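Local coordinates for cytochrome c2 (PDB 1CXC), which carries electrons on a covalently bound heme c, mainly as the donor to oxidised bacteriochlorophyll in the photosynthesis of purple bacteria, at residues A[12-17]-A[102-107]; A[19-24]-A[119-124]; A[61-66]-A[91-96]. One frame throughout, in Å; residues are numbered along the deposited sequence.

Interaction 1: A[12-17]-A[102-107]. With HEC (heme c), chain B.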
loop_
_atom_site.group_PDB
_atom_site.type_symbol
_atom_site.label_atom_id
_atom_site.label_comp_id
_atom_site.label_asym_id
_atom_site.label_seq_id
_atom_site.Cartn_x
_atom_site.Cartn_y
_atom_site.Cartn_z
ATOM N N PHE A 12 -1.833 8.115 -8.396
ATOM C CA PHE A 12 -0.706 7.656 -7.592
ATOM C C PHE A 12 0.290 8.777 -7.271
ATOM O O PHE A 12 1.133 8.678 -6.374
ATOM C CB PHE A 12 0.000 6.507 -8.314
ATOM C CG PHE A 12 1.040 5.796 -7.462
ATOM C CD1 PHE A 12 0.630 5.018 -6.394
ATOM C CD2 PHE A 12 2.378 6.029 -7.681
ATOM C CE1 PHE A 12 1.571 4.491 -5.529
ATOM C CE2 PHE A 12 3.318 5.510 -6.814
ATOM C CZ PHE A 12 2.916 4.743 -5.735
ATOM N N ASN A 13 0.183 9.925 -7.940
ATOM C CA ASN A 13 1.102 11.000 -7.619
ATOM C C ASN A 13 0.946 11.372 -6.176
ATOM O O ASN A 13 1.893 11.823 -5.569
ATOM C CB ASN A 13 0.813 12.261 -8.412
ATOM C CG ASN A 13 0.925 12.107 -9.916
ATOM O OD1 ASN A 13 0.128 12.690 -10.654
ATOM N ND2 ASN A 13 1.901 11.344 -10.418
ATOM N N GLN A 14 -0.268 11.330 -5.626
ATOM C CA GLN A 14 -0.445 11.700 -4.226
ATOM C C GLN A 14 0.397 10.853 -3.288
ATOM O O GLN A 14 0.669 11.240 -2.152
ATOM C CB GLN A 14 -1.880 11.539 -3.761
ATOM C CG GLN A 14 -2.913 11.279 -4.842
ATOM C CD GLN A 14 -4.330 11.536 -4.343
ATOM O OE1 GLN A 14 -4.541 12.188 -3.319
ATOM N NE2 GLN A 14 -5.338 11.036 -5.052
ATOM N N CYS A 15 0.546 9.586 -3.630
ATOM C CA CYS A 15 1.309 8.655 -2.821
ATOM C C CYS A 15 2.813 8.861 -2.909
ATOM O O CYS A 15 3.531 8.462 -2.002
ATOM C CB CYS A 15 1.028 7.228 -3.294
ATOM S SG CYS A 15 -0.701 6.848 -3.645
ATOM N N GLN A 16 3.303 9.571 -3.941
ATOM C CA GLN A 16 4.729 9.734 -4.114
ATOM C C GLN A 16 5.401 10.620 -3.078
ATOM O O GLN A 16 6.621 10.741 -3.044
ATOM C CB GLN A 16 4.998 10.211 -5.536
ATOM C CG GLN A 16 4.738 9.095 -6.527
ATOM C CD GLN A 16 5.033 9.482 -7.968
ATOM O OE1 GLN A 16 4.290 9.153 -8.894
ATOM N NE2 GLN A 16 6.131 10.182 -8.214
ATOM N N THR A 17 4.616 11.289 -2.244
ATOM C CA THR A 17 5.169 12.087 -1.183
ATOM C C THR A 17 5.873 11.173 -0.199
ATOM O O THR A 17 6.806 11.564 0.510
ATOM C CB THR A 17 4.034 12.745 -0.428
ATOM O OG1 THR A 17 3.369 13.532 -1.384
ATOM C CG2 THR A 17 4.539 13.607 0.699
ATOM N N PHE A 102 -1.821 9.421 5.789
ATOM C CA PHE A 102 -2.541 9.938 4.639
ATOM C C PHE A 102 -3.801 9.128 4.404
ATOM O O PHE A 102 -3.815 7.967 4.765
ATOM C CB PHE A 102 -1.676 9.840 3.379
ATOM C CG PHE A 102 -2.394 10.190 2.072
ATOM C CD1 PHE A 102 -2.431 11.503 1.635
ATOM C CD2 PHE A 102 -2.991 9.207 1.304
ATOM C CE1 PHE A 102 -3.045 11.832 0.436
ATOM C CE2 PHE A 102 -3.610 9.538 0.116
ATOM C CZ PHE A 102 -3.630 10.846 -0.326
ATOM N N LYS A 103 -4.942 9.784 4.192
ATOM C CA LYS A 103 -6.168 9.075 3.890
ATOM C C LYS A 103 -6.628 9.449 2.480
ATOM O O LYS A 103 -6.891 10.629 2.204
ATOM C CB LYS A 103 -7.296 9.475 4.833
ATOM C CG LYS A 103 -7.083 9.039 6.266
ATOM C CD LYS A 103 -8.271 9.496 7.087
ATOM C CE LYS A 103 -8.091 9.105 8.539
ATOM N NZ LYS A 103 -9.245 9.527 9.314
ATOM N N LEU A 104 -6.904 8.449 1.632
ATOM C CA LEU A 104 -7.384 8.690 0.282
ATOM C C LEU A 104 -8.878 8.887 0.390
ATOM O O LEU A 104 -9.579 7.947 0.736
ATOM C CB LEU A 104 -7.089 7.473 -0.582
ATOM C CG LEU A 104 -7.252 7.615 -2.084
ATOM C CD1 LEU A 104 -6.315 8.693 -2.591
ATOM C CD2 LEU A 104 -6.966 6.298 -2.786
ATOM N N LYS A 105 -9.433 10.042 -0.004
ATOM C CA LYS A 105 -10.871 10.246 0.190
ATOM C C LYS A 105 -11.757 9.600 -0.838
ATOM O O LYS A 105 -12.864 9.226 -0.501
ATOM C CB LYS A 105 -11.289 11.717 0.242
ATOM C CG LYS A 105 -10.157 12.717 0.435
ATOM C CD LYS A 105 -9.664 12.710 1.876
ATOM N N LYS A 106 -11.261 9.292 -2.027
ATOM C CA LYS A 106 -12.130 8.716 -3.026
ATOM C C LYS A 106 -11.929 7.218 -3.241
ATOM O O LYS A 106 -10.869 6.776 -3.666
ATOM C CB LYS A 106 -11.927 9.440 -4.348
ATOM C CG LYS A 106 -12.995 10.486 -4.628
ATOM C CD LYS A 106 -12.496 11.532 -5.622
ATOM N N GLU A 107 -13.025 6.455 -3.147
ATOM C CA GLU A 107 -13.001 5.016 -3.370
ATOM C C GLU A 107 -12.559 4.724 -4.783
ATOM O O GLU A 107 -11.974 3.684 -5.045
ATOM C CB GLU A 107 -14.397 4.441 -3.206
ATOM C CG GLU A 107 -14.453 2.923 -3.311
ATOM C CD GLU A 107 -15.574 2.309 -2.463
ATOM O OE1 GLU A 107 -15.391 2.190 -1.243
ATOM O OE2 GLU A 107 -16.694 2.190 -2.968
HETATM FE FE HEC B . 1.296 4.443 2.403
HETATM C CHA HEC B . 2.229 1.727 4.191
HETATM C CHB HEC B . -0.279 2.442 0.141
HETATM C CHC HEC B . 0.204 7.213 0.705
HETATM C CHD HEC B . 3.125 6.464 4.473
HETATM N NA HEC B . 0.995 2.499 2.218
HETATM C C1A HEC B . 1.448 1.504 3.070
HETATM C C2A HEC B . 1.001 0.197 2.623
HETATM C C3A HEC B . 0.271 0.393 1.500
HETATM C C4A HEC B . 0.303 1.822 1.240
HETATM C CMA HEC B . -0.509 -0.677 0.749
HETATM C CAA HEC B . 1.353 -1.155 3.228
HETATM C CBA HEC B . 2.479 -1.808 2.442
HETATM C CGA HEC B . 3.177 -2.973 3.125
HETATM O O1A HEC B . 4.382 -3.062 3.018
HETATM O O2A HEC B . 2.533 -3.661 3.911
HETATM N NB HEC B . 0.193 4.756 0.800
HETATM C C1B HEC B . -0.316 3.804 -0.072
HETATM C C2B HEC B . -0.976 4.431 -1.204
HETATM C C3B HEC B . -0.921 5.788 -1.023
HETATM C C4B HEC B . -0.178 5.975 0.219
HETATM C CMB HEC B . -1.623 3.688 -2.379
HETATM C CAB HEC B . -1.532 6.783 -1.839
HETATM C CBB HEC B . -2.990 6.884 -1.999
HETATM N NC HEC B . 1.569 6.404 2.587
HETATM C C1C HEC B . 1.023 7.412 1.797
HETATM C C2C HEC B . 1.539 8.710 2.184
HETATM C C3C HEC B . 2.358 8.502 3.240
HETATM C C4C HEC B . 2.384 7.071 3.475
HETATM C CMC HEC B . 1.370 10.006 1.405
HETATM C CAC HEC B . 3.080 9.462 3.940
HETATM C CBC HEC B . 2.454 10.613 4.576
HETATM N ND HEC B . 2.436 4.157 3.964
HETATM C C1D HEC B . 3.140 5.099 4.712
HETATM C C2D HEC B . 3.810 4.481 5.836
HETATM C C3D HEC B . 3.505 3.165 5.802
HETATM C C4D HEC B . 2.681 2.964 4.626
HETATM C CMD HEC B . 4.663 5.183 6.891
HETATM C CAD HEC B . 3.714 2.172 6.936
HETATM C CBD HEC B . 2.414 1.925 7.700
HETATM C CGD HEC B . 2.599 1.395 9.129
HETATM O O1D HEC B . 1.637 1.411 9.883
HETATM O O2D HEC B . 3.553 0.673 9.365
#
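Gln-14, the residue just before the Cys-X-X-Cys-His heme-attachment motif of a class I cytochrome c, reaches Phe-102 and Leu-104 in the loop that follows the methionine ligand Met-100. Between the two segments the contacts are all van der Waals. The extended end of Gln-14 brings its amide to the rim of the Phe-102 ring, where OE1 lies 3.4 Å from CZ, in the plane of the ring and at its edge. Amide and ring stand almost upright to one another, their planes 84° apart. The nitrogen of the same amide turns to the leucine, NE2 lying 3.5 Å from Leu-104 CD1. Glutamine suits this partly exposed place because its methylene groups can pack while its amide ends near the surface; it also touches Asp-109 of helix 107-120.

The heme completes the contact. Cys-15 SG is covalently bonded to CAB of the heme, a thioether that fastens the chain to the macrocycle. Phe-102 CB lies 3.6 Å from heme C2C. With CG anti to the backbone N (chi1 173°), the ring is carried on past CHC, and its CE2 comes within 3.4 Å of heme CBB. A large apolar ring fits a place against the heme, near CHC and the thioether carbons CAB and CBB, and beside Met-100. Leu-104, buried and branched, touches both the heme and helix 107-120, where it meets Ala-110 and Ile-113. Its CD1 serves both sides at once, touching the Gln-14 amide and lying 3.8 Å from heme CBB.

Interaction 2: A[19-24]-A[119-124]. With HEC (heme c), chain B.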
loop_
_atom_site.group_PDB
_atom_site.type_symbol
_atom_site.label_atom_id
_atom_site.label_comp_id
_atom_site.label_asym_id
_atom_site.label_seq_id
_atom_site.Cartn_x
_atom_site.Cartn_y
_atom_site.Cartn_z
ATOM N N HIS A 19 5.933 7.207 -0.917
ATOM C CA HIS A 19 6.243 5.915 -1.500
ATOM C C HIS A 19 6.967 6.012 -2.836
ATOM O O HIS A 19 6.624 6.834 -3.682
ATOM C CB HIS A 19 4.952 5.134 -1.736
ATOM C CG HIS A 19 4.306 4.658 -0.433
ATOM N ND1 HIS A 19 4.735 3.506 0.234
ATOM C CD2 HIS A 19 3.183 5.181 0.177
ATOM C CE1 HIS A 19 3.847 3.368 1.244
ATOM N NE2 HIS A 19 2.939 4.296 1.243
ATOM N N VAL A 20 7.464 4.865 -3.244
ATOM C CA VAL A 20 8.165 4.729 -4.490
ATOM C C VAL A 20 7.891 3.320 -5.030
ATOM O O VAL A 20 7.252 2.547 -4.327
ATOM C CB VAL A 20 9.634 4.875 -4.099
ATOM C CG1 VAL A 20 10.400 3.621 -4.434
ATOM C CG2 VAL A 20 10.247 6.139 -4.658
ATOM N N ILE A 21 7.872 3.130 -6.352
ATOM C CA ILE A 21 7.739 1.796 -6.940
ATOM C C ILE A 21 9.005 1.547 -7.761
ATOM O O ILE A 21 9.235 2.246 -8.752
ATOM C CB ILE A 21 6.492 1.637 -7.860
ATOM C CG1 ILE A 21 5.191 1.929 -7.126
ATOM C CG2 ILE A 21 6.438 0.227 -8.458
ATOM C CD1 ILE A 21 3.977 1.972 -8.078
ATOM N N VAL A 22 9.986 0.883 -7.156
ATOM C CA VAL A 22 11.255 0.601 -7.823
ATOM C C VAL A 22 11.356 -0.903 -8.026
ATOM O O VAL A 22 11.305 -1.656 -7.061
ATOM C CB VAL A 22 12.407 1.096 -6.928
ATOM C CG1 VAL A 22 13.740 0.643 -7.485
ATOM C CG2 VAL A 22 12.363 2.613 -6.801
ATOM N N ASP A 23 11.692 -1.391 -9.215
ATOM C CA ASP A 23 11.722 -2.833 -9.374
ATOM C C ASP A 23 13.009 -3.507 -8.945
ATOM O O ASP A 23 13.872 -2.917 -8.304
ATOM C CB ASP A 23 11.363 -3.203 -10.791
ATOM C CG ASP A 23 12.445 -2.867 -11.804
ATOM O OD1 ASP A 23 13.614 -2.734 -11.435
ATOM O OD2 ASP A 23 12.107 -2.809 -12.983
ATOM N N ASP A 24 13.053 -4.829 -9.077
ATOM C CA ASP A 24 14.212 -5.555 -8.620
ATOM C C ASP A 24 15.492 -5.315 -9.387
ATOM O O ASP A 24 16.559 -5.655 -8.882
ATOM C CB ASP A 24 13.881 -7.026 -8.593
ATOM C CG ASP A 24 12.815 -7.334 -7.551
ATOM O OD1 ASP A 24 12.708 -6.574 -6.590
ATOM O OD2 ASP A 24 12.093 -8.324 -7.699
ATOM N N GLN A 119 -0.772 -3.623 -12.871
ATOM C CA GLN A 119 -0.116 -3.523 -14.159
ATOM C C GLN A 119 1.369 -3.325 -14.019
ATOM O O GLN A 119 2.143 -3.983 -14.677
ATOM C CB GLN A 119 -0.584 -2.324 -14.968
ATOM C CG GLN A 119 -2.055 -2.353 -15.311
ATOM C CD GLN A 119 -2.409 -3.544 -16.165
ATOM O OE1 GLN A 119 -1.710 -3.883 -17.116
ATOM N NE2 GLN A 119 -3.482 -4.243 -15.811
ATOM N N VAL A 120 1.838 -2.627 -13.009
ATOM C CA VAL A 120 3.258 -2.385 -12.946
ATOM C C VAL A 120 3.993 -2.923 -11.725
ATOM O O VAL A 120 5.214 -2.765 -11.625
ATOM C CB VAL A 120 3.519 -0.855 -12.996
ATOM C CG1 VAL A 120 2.976 -0.216 -14.254
ATOM C CG2 VAL A 120 2.940 -0.166 -11.770
ATOM N N ALA A 121 3.299 -3.264 -10.650
ATOM C CA ALA A 121 4.021 -3.642 -9.443
ATOM C C ALA A 121 3.902 -5.088 -9.042
ATOM O O ALA A 121 3.979 -5.399 -7.865
ATOM C CB ALA A 121 3.498 -2.803 -8.286
ATOM N N VAL A 122 3.673 -5.985 -9.995
ATOM C CA VAL A 122 3.561 -7.399 -9.682
ATOM C C VAL A 122 4.911 -8.058 -9.853
ATOM O O VAL A 122 5.479 -8.040 -10.948
ATOM C CB VAL A 122 2.555 -8.061 -10.627
ATOM C CG1 VAL A 122 2.414 -9.535 -10.302
ATOM C CG2 VAL A 122 1.207 -7.384 -10.516
ATOM N N ARG A 123 5.390 -8.748 -8.819
ATOM C CA ARG A 123 6.684 -9.393 -8.909
ATOM C C ARG A 123 6.582 -10.853 -9.312
ATOM O O ARG A 123 5.542 -11.489 -9.148
ATOM C CB ARG A 123 7.433 -9.303 -7.585
ATOM C CG ARG A 123 8.702 -10.147 -7.546
ATOM C CD ARG A 123 9.728 -9.514 -6.616
ATOM N NE ARG A 123 9.074 -9.139 -5.388
ATOM C CZ ARG A 123 9.356 -8.000 -4.783
ATOM N NH1 ARG A 123 10.455 -7.346 -5.093
ATOM N NH2 ARG A 123 8.698 -7.681 -3.681
ATOM N N PRO A 124 7.497 -11.261 -10.189
ATOM C CA PRO A 124 7.639 -12.668 -10.532
ATOM C C PRO A 124 8.859 -13.257 -9.833
ATOM O O PRO A 124 9.964 -12.730 -10.035
ATOM C CB PRO A 124 7.821 -12.680 -12.030
ATOM C CG PRO A 124 8.157 -11.278 -12.469
ATOM C CD PRO A 124 7.939 -10.380 -11.268
ATOM O OXT PRO A 124 8.688 -14.239 -9.108
HETATM FE FE HEC B . 1.296 4.443 2.403
HETATM C CHA HEC B . 2.229 1.727 4.191
HETATM C CHB HEC B . -0.279 2.442 0.141
HETATM C CHC HEC B . 0.204 7.213 0.705
HETATM C CHD HEC B . 3.125 6.464 4.473
HETATM N NA HEC B . 0.995 2.499 2.218
HETATM C C1A HEC B . 1.448 1.504 3.070
HETATM C C2A HEC B . 1.001 0.197 2.623
HETATM C C3A HEC B . 0.271 0.393 1.500
HETATM C C4A HEC B . 0.303 1.822 1.240
HETATM C CMA HEC B . -0.509 -0.677 0.749
HETATM C CAA HEC B . 1.353 -1.155 3.228
HETATM C CBA HEC B . 2.479 -1.808 2.442
HETATM C CGA HEC B . 3.177 -2.973 3.125
HETATM O O1A HEC B . 4.382 -3.062 3.018
HETATM O O2A HEC B . 2.533 -3.661 3.911
HETATM N NB HEC B . 0.193 4.756 0.800
HETATM C C1B HEC B . -0.316 3.804 -0.072
HETATM C C2B HEC B . -0.976 4.431 -1.204
HETATM C C3B HEC B . -0.921 5.788 -1.023
HETATM C C4B HEC B . -0.178 5.975 0.219
HETATM C CMB HEC B . -1.623 3.688 -2.379
HETATM C CAB HEC B . -1.532 6.783 -1.839
HETATM C CBB HEC B . -2.990 6.884 -1.999
HETATM N NC HEC B . 1.569 6.404 2.587
HETATM C C1C HEC B . 1.023 7.412 1.797
HETATM C C2C HEC B . 1.539 8.710 2.184
HETATM C C3C HEC B . 2.358 8.502 3.240
HETATM C C4C HEC B . 2.384 7.071 3.475
HETATM C CMC HEC B . 1.370 10.006 1.405
HETATM C CAC HEC B . 3.080 9.462 3.940
HETATM C CBC HEC B . 2.454 10.613 4.576
HETATM N ND HEC B . 2.436 4.157 3.964
HETATM C C1D HEC B . 3.140 5.099 4.712
HETATM C C2D HEC B . 3.810 4.481 5.836
HETATM C C3D HEC B . 3.505 3.165 5.802
HETATM C C4D HEC B . 2.681 2.964 4.626
HETATM C CMD HEC B . 4.663 5.183 6.891
HETATM C CAD HEC B . 3.714 2.172 6.936
HETATM C CBD HEC B . 2.414 1.925 7.700
HETATM C CGD HEC B . 2.599 1.395 9.129
HETATM O O1D HEC B . 1.637 1.411 9.883
HETATM O O2D HEC B . 3.553 0.673 9.365
#
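Asp-24 and Arg-123 form a salt bridge at the surface, and further back along the chain Ile-21 packs on Val-120 and Ala-121, where the last helix ends; Asp-24, Ile-21 and Arg-123 lose the most surface to the contact. Arg-123 NH1 lies 2.8 Å from Asp-24 OD1, a bond that is weak because the N-H is bent well away from the oxygen, at 122°. Carboxylate and guanidinium lie roughly in one plane, the acid at the edge of the guanidinium, though the place of OD2 is doubtful. The arginine chain bends at its third torsion (chi3 46°), which carries its end round to the aspartate, and it also touches Tyr-41.

Ile-21, on strand 21-22 of the small antiparallel pair with 28-30, directs its branched side chain toward the helix end. Its CG2 is 4.2 Å from Ala-121 CB and its CD1 4.4 Å from Val-120 CG2, with Tyr-116 and Leu-117 of helix 107-120 also against it. A beta-branched residue suits a strand, and the small Ala-121, first residue past the helix, leaves room for the isoleucine's CG2 branch.

Two residues before Ile-21, His-19 holds the heme iron through NE2 at 2.0 Å, opposite Met-100 as in other class I cytochromes c, and its ND1 bonds to Pro-38 O. The chemistry is thus divided: apolar packing joins strand to helix inside, while the exposed ion pair, tempered by solvent, probably adds only a modest hold on the C-terminal tail.

Interaction 3: A[61-66]-A[91-96]. With HEC (heme c), chain B.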
loop_
_atom_site.group_PDB
_atom_site.type_symbol
_atom_site.label_atom_id
_atom_site.label_comp_id
_atom_site.label_asym_id
_atom_site.label_seq_id
_atom_site.Cartn_x
_atom_site.Cartn_y
_atom_site.Cartn_z
ATOM N N MET A 61 0.755 -2.824 11.971
ATOM C CA MET A 61 0.917 -3.401 10.646
ATOM C C MET A 61 1.635 -4.731 10.738
ATOM O O MET A 61 1.397 -5.641 9.954
ATOM C CB MET A 61 1.713 -2.425 9.771
ATOM C CG MET A 61 1.902 -2.921 8.348
ATOM S SD MET A 61 0.379 -2.870 7.398
ATOM C CE MET A 61 0.398 -1.175 6.889
ATOM N N LYS A 62 2.644 -4.826 11.591
ATOM C CA LYS A 62 3.344 -6.087 11.724
ATOM C C LYS A 62 2.385 -7.159 12.240
ATOM O O LYS A 62 2.329 -8.286 11.736
ATOM C CB LYS A 62 4.503 -5.911 12.687
ATOM C CG LYS A 62 5.730 -5.263 12.065
ATOM C CD LYS A 62 6.764 -4.981 13.156
ATOM C CE LYS A 62 7.842 -4.045 12.629
ATOM N NZ LYS A 62 8.852 -3.747 13.635
ATOM N N GLU A 63 1.558 -6.787 13.216
ATOM C CA GLU A 63 0.577 -7.678 13.786
ATOM C C GLU A 63 -0.384 -8.200 12.721
ATOM O O GLU A 63 -0.873 -9.329 12.813
ATOM C CB GLU A 63 -0.194 -6.879 14.808
ATOM C CG GLU A 63 -1.014 -7.742 15.743
ATOM C CD GLU A 63 -1.858 -6.941 16.729
ATOM O OE1 GLU A 63 -1.419 -5.873 17.174
ATOM O OE2 GLU A 63 -2.900 -7.453 17.139
ATOM N N ALA A 64 -0.987 -7.285 11.961
ATOM C CA ALA A 64 -1.902 -7.689 10.916
ATOM C C ALA A 64 -1.270 -8.697 9.969
ATOM O O ALA A 64 -1.963 -9.545 9.415
ATOM C CB ALA A 64 -2.302 -6.465 10.104
ATOM N N GLY A 65 -0.040 -8.447 9.527
ATOM C CA GLY A 65 0.624 -9.389 8.650
ATOM C C GLY A 65 0.751 -10.743 9.352
ATOM O O GLY A 65 0.689 -11.785 8.688
ATOM N N ALA A 66 1.197 -10.751 10.625
ATOM C CA ALA A 66 1.296 -12.025 11.369
ATOM C C ALA A 66 -0.042 -12.756 11.388
ATOM O O ALA A 66 -0.086 -13.980 11.373
ATOM C CB ALA A 66 1.674 -11.799 12.823
ATOM N N THR A 91 -6.899 -6.290 12.959
ATOM C CA THR A 91 -6.107 -6.773 14.064
ATOM C C THR A 91 -6.945 -7.205 15.279
ATOM O O THR A 91 -6.577 -8.122 16.016
ATOM C CB THR A 91 -5.196 -5.584 14.354
ATOM O OG1 THR A 91 -3.872 -5.995 14.115
ATOM C CG2 THR A 91 -5.411 -4.979 15.706
ATOM N N GLY A 92 -8.175 -6.692 15.415
ATOM C CA GLY A 92 -8.975 -7.052 16.577
ATOM C C GLY A 92 -8.469 -6.385 17.855
ATOM O O GLY A 92 -9.069 -6.516 18.913
ATOM N N ASP A 93 -7.588 -5.408 17.710
ATOM C CA ASP A 93 -7.068 -4.699 18.857
ATOM C C ASP A 93 -7.411 -3.231 18.675
ATOM O O ASP A 93 -6.777 -2.535 17.899
ATOM C CB ASP A 93 -5.576 -4.888 18.906
ATOM C CG ASP A 93 -4.844 -3.921 19.813
ATOM O OD1 ASP A 93 -5.482 -3.320 20.667
ATOM O OD2 ASP A 93 -3.633 -4.071 19.915
ATOM N N ALA A 94 -8.224 -2.658 19.545
ATOM C CA ALA A 94 -8.631 -1.280 19.357
ATOM C C ALA A 94 -7.544 -0.263 19.542
ATOM O O ALA A 94 -7.792 0.920 19.410
ATOM C CB ALA A 94 -9.739 -0.938 20.327
ATOM N N LYS A 95 -6.498 -0.619 20.228
ATOM C CA LYS A 95 -5.428 0.343 20.441
ATOM C C LYS A 95 -4.494 0.461 19.239
ATOM O O LYS A 95 -3.425 1.057 19.360
ATOM C CB LYS A 95 -4.591 -0.058 21.657
ATOM C CG LYS A 95 -5.398 -0.279 22.929
ATOM N N ALA A 96 -4.658 -0.418 18.248
ATOM C CA ALA A 96 -3.805 -0.386 17.077
ATOM C C ALA A 96 -3.775 0.968 16.380
ATOM O O ALA A 96 -4.808 1.626 16.199
ATOM C CB ALA A 96 -4.312 -1.381 16.055
HETATM FE FE HEC B . 1.296 4.443 2.403
HETATM C CHA HEC B . 2.229 1.727 4.191
HETATM C CHB HEC B . -0.279 2.442 0.141
HETATM C CHC HEC B . 0.204 7.213 0.705
HETATM C CHD HEC B . 3.125 6.464 4.473
HETATM N NA HEC B . 0.995 2.499 2.218
HETATM C C1A HEC B . 1.448 1.504 3.070
HETATM C C2A HEC B . 1.001 0.197 2.623
HETATM C C3A HEC B . 0.271 0.393 1.500
HETATM C C4A HEC B . 0.303 1.822 1.240
HETATM C CMA HEC B . -0.509 -0.677 0.749
HETATM C CAA HEC B . 1.353 -1.155 3.228
HETATM C CBA HEC B . 2.479 -1.808 2.442
HETATM C CGA HEC B . 3.177 -2.973 3.125
HETATM O O1A HEC B . 4.382 -3.062 3.018
HETATM O O2A HEC B . 2.533 -3.661 3.911
HETATM N NB HEC B . 0.193 4.756 0.800
HETATM C C1B HEC B . -0.316 3.804 -0.072
HETATM C C2B HEC B . -0.976 4.431 -1.204
HETATM C C3B HEC B . -0.921 5.788 -1.023
HETATM C C4B HEC B . -0.178 5.975 0.219
HETATM C CMB HEC B . -1.623 3.688 -2.379
HETATM C CAB HEC B . -1.532 6.783 -1.839
HETATM C CBB HEC B . -2.990 6.884 -1.999
HETATM N NC HEC B . 1.569 6.404 2.587
HETATM C C1C HEC B . 1.023 7.412 1.797
HETATM C C2C HEC B . 1.539 8.710 2.184
HETATM C C3C HEC B . 2.358 8.502 3.240
HETATM C C4C HEC B . 2.384 7.071 3.475
HETATM C CMC HEC B . 1.370 10.006 1.405
HETATM C CAC HEC B . 3.080 9.462 3.940
HETATM C CBC HEC B . 2.454 10.613 4.576
HETATM N ND HEC B . 2.436 4.157 3.964
HETATM C C1D HEC B . 3.140 5.099 4.712
HETATM C C2D HEC B . 3.810 4.481 5.836
HETATM C C3D HEC B . 3.505 3.165 5.802
HETATM C C4D HEC B . 2.681 2.964 4.626
HETATM C CMD HEC B . 4.663 5.183 6.891
HETATM C CAD HEC B . 3.714 2.172 6.936
HETATM C CBD HEC B . 2.414 1.925 7.700
HETATM C CGD HEC B . 2.599 1.395 9.129
HETATM O O1D HEC B . 1.637 1.411 9.883
HETATM O O2D HEC B . 3.553 0.673 9.365
#
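Glu-63 and Ala-64 of helix 59-66 meet Thr-91, the last residue of helix 83-91, and Glu-63 also nears Asp-93. At the start of the segment Met-61 faces away from these residues and toward the heme, where its CB lies 3.6 Å from propionate oxygen O2D; a long, flexible apolar chain suits this buried place, also lined by Ala-48 and Trp-71. Next comes Glu-63, whose first torsion, near trans (chi1 -165°), swings the extended chain across Thr-91 at about a right angle, CD 3.4 Å from OG1. Its OE1 also stands 4.0 Å from Asp-93 OD2, two like charges that probably disfavour each other mildly. Within its own loop Asp-93 OD1 accepts from Lys-95 N at 2.9 Å, met from above the carboxylate plane, to make an Asx turn. An alanine in place of Glu-63 would remove the chain lying over Thr-91 and is likely to leave CG2 without its neighbour in helix 59-66 and OG1 with only Ala-64 beside it. Ala-64, whose CB is 4.3 Å from Thr-91 OG1, is small enough to let the backbones come near, their CA atoms 5.3 Å apart. At Gly-92 the chain leaves helix 83-91 with positive phi, where a side chain would jam against the preceding carbonyl oxygen. Helix 59-66 thus lies between a heme propionate, which Met-61 touches, and the C-terminal end of helix 83-91, which Glu-63 and Ala-64 meet.

From the N terminus, the chain leaves helix 5-11 and enters 12-17, which pairs with 102-107 to close interaction 1 beside the heme. Soon afterwards it passes 19-24, whose partner 119-124 is reached only at the C terminus, so interactions 1 and 2 cross. They also touch, Phe-12 CZ lying 3.8 Å from Ile-21 CD1. Both larger loops enclose interaction 3, a short loop from helix 59-66 to the end of helix 83-91 on the far side of the chain's centre from interaction 2. Each interaction has at least one segment on the heme, which links the attachment motif, the methionine-side loop and the propionate-side helix; the terminal helix is tied in through strand 21-22.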